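Local coordinates for UPF0062 protein MJ1593 (PDB 2YX5) that is a small PurS-family protein of alpha-beta fold whose beta sheet runs on into a second subunit of a four-chain assembly, at residues I7-K12 / Q38-I43. Numbering follows the deposited sequence.
Sequences IIKLKK and QTYKMI
The side chains of Lys9 and Tyr40 run alongside each other from neighbouring strands. The Lys9 CB sits at the edge of the phenol ring, in its plane, 3.4 Å from Tyr40 CD1. A chi1 of 46° tucks the Lys9 CG over the backbone, flanked by N and C. Lys9 CD still touches the ring, 3.8 Å from Tyr40 CE1; beyond it the chain bends at chi4 and its end leaves strand 34-47. On the same face, the CG2 branch of Ile7 meets the base of the tyrosine, 4.1 Å from Tyr40 CB. On the other face, the methyl ends of Ile8 and Ile43 meet, CD1 to CD1, at 3.8 Å. Both Ile8 and Ile43 have CG1 anti to the carbonyl carbon and a nearly straight chi2, which carries CD1 well out from the backbone. Ile8 and Lys41 form a hydrogen-bonded antiparallel pair. Ile8 N gives to Lys41 O at 3.0 Å, and Lys41 N returns a nearly straight bond to Ile8 O (174°). Strand 2-10 is the middle of a three-stranded antiparallel sheet, between 34-47 and 73-81. Strand 34-47 continues the sheet into a second subunit by antiparallel pairing, where Tyr40 packs on Met42 of that subunit.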
# COMPACT_ATOMS: atom_id res chain seq x y z
N ILE A 7 -8.59 10.65 -5.71
CA ILE A 7 -8.55 10.18 -4.34
C ILE A 7 -9.35 8.90 -4.33
O ILE A 7 -10.47 8.88 -4.82
CB ILE A 7 -9.24 11.12 -3.34
CG1 ILE A 7 -8.41 12.37 -3.11
CG2 ILE A 7 -9.43 10.40 -2.04
CD1 ILE A 7 -8.47 13.33 -4.26
N ILE A 8 -8.76 7.83 -3.81
CA ILE A 8 -9.42 6.54 -3.74
C ILE A 8 -9.48 6.06 -2.29
O ILE A 8 -8.47 6.05 -1.59
CB ILE A 8 -8.69 5.50 -4.55
CG1 ILE A 8 -8.62 5.94 -6.01
CG2 ILE A 8 -9.40 4.16 -4.41
CD1 ILE A 8 -7.97 4.91 -6.94
N LYS A 9 -10.66 5.67 -1.86
CA LYS A 9 -10.86 5.19 -0.50
C LYS A 9 -11.73 3.93 -0.53
O LYS A 9 -12.22 3.52 -1.59
CB LYS A 9 -11.57 6.28 0.34
CG LYS A 9 -12.74 6.90 -0.41
CD LYS A 9 -13.50 7.93 0.40
CE LYS A 9 -14.67 8.55 -0.41
NZ LYS A 9 -14.24 9.38 -1.58
N LEU A 10 -11.91 3.31 0.63
CA LEU A 10 -12.76 2.14 0.70
C LEU A 10 -14.19 2.65 0.70
O LEU A 10 -14.44 3.80 1.08
CB LEU A 10 -12.50 1.37 2.00
CG LEU A 10 -11.18 0.63 2.12
CD1 LEU A 10 -11.12 -0.11 3.46
CD2 LEU A 10 -11.06 -0.34 0.97
N LYS A 11 -15.12 1.82 0.25
CA LYS A 11 -16.53 2.19 0.23
C LYS A 11 -16.92 2.76 1.60
O LYS A 11 -16.35 2.38 2.64
CB LYS A 11 -17.39 0.95 -0.09
CG LYS A 11 -17.71 0.73 -1.58
CD LYS A 11 -18.95 1.53 -2.00
CE LYS A 11 -19.38 1.28 -3.46
NZ LYS A 11 -18.61 2.08 -4.47
N LYS A 12 -17.87 3.69 1.62
CA LYS A 12 -18.30 4.27 2.88
C LYS A 12 -18.98 3.17 3.68
O LYS A 12 -19.91 2.52 3.20
CB LYS A 12 -19.29 5.41 2.65
CG LYS A 12 -19.70 6.13 3.93
CD LYS A 12 -20.69 7.26 3.67
CE LYS A 12 -22.01 6.75 3.07
NZ LYS A 12 -22.80 5.92 4.02
N GLN A 38 -8.03 8.05 9.17
CA GLN A 38 -8.56 7.48 7.95
C GLN A 38 -7.44 7.62 6.92
O GLN A 38 -6.65 8.55 7.01
CB GLN A 38 -9.81 8.25 7.49
CG GLN A 38 -11.05 7.35 7.27
CD GLN A 38 -10.86 6.25 6.19
OE1 GLN A 38 -10.01 5.36 6.33
NE2 GLN A 38 -11.67 6.30 5.13
N THR A 39 -7.37 6.69 5.97
CA THR A 39 -6.33 6.74 4.95
C THR A 39 -6.87 6.63 3.53
O THR A 39 -7.92 6.05 3.30
CB THR A 39 -5.26 5.66 5.18
OG1 THR A 39 -5.87 4.37 5.24
CG2 THR A 39 -4.53 5.91 6.49
N TYR A 40 -6.14 7.21 2.59
CA TYR A 40 -6.54 7.28 1.19
C TYR A 40 -5.33 7.17 0.31
O TYR A 40 -4.21 7.44 0.71
CB TYR A 40 -7.17 8.64 0.88
CG TYR A 40 -8.23 9.08 1.83
CD1 TYR A 40 -9.54 8.63 1.67
CD2 TYR A 40 -7.93 9.92 2.90
CE1 TYR A 40 -10.54 9.00 2.57
CE2 TYR A 40 -8.93 10.31 3.81
CZ TYR A 40 -10.24 9.84 3.64
OH TYR A 40 -11.26 10.18 4.51
N LYS A 41 -5.57 6.80 -0.93
CA LYS A 41 -4.49 6.73 -1.87
C LYS A 41 -4.71 7.96 -2.75
O LYS A 41 -5.81 8.23 -3.21
CB LYS A 41 -4.55 5.44 -2.71
CG LYS A 41 -3.25 5.12 -3.47
CD LYS A 41 -2.10 4.94 -2.46
CE LYS A 41 -0.73 4.73 -3.11
NZ LYS A 41 0.33 4.99 -2.08
N MET A 42 -3.66 8.74 -2.94
CA MET A 42 -3.79 9.89 -3.79
C MET A 42 -3.02 9.59 -5.07
O MET A 42 -1.88 9.16 -5.02
CB MET A 42 -3.25 11.13 -3.10
CG MET A 42 -3.44 12.40 -3.94
SD MET A 42 -3.33 13.99 -3.04
CE MET A 42 -1.59 14.48 -3.42
N ILE A 43 -3.67 9.79 -6.20
CA ILE A 43 -3.05 9.57 -7.51
C ILE A 43 -3.12 10.83 -8.38
O ILE A 43 -4.21 11.25 -8.81
CB ILE A 43 -3.74 8.41 -8.26
CG1 ILE A 43 -3.63 7.12 -7.46
CG2 ILE A 43 -3.13 8.25 -9.63
CD1 ILE A 43 -4.51 5.97 -7.97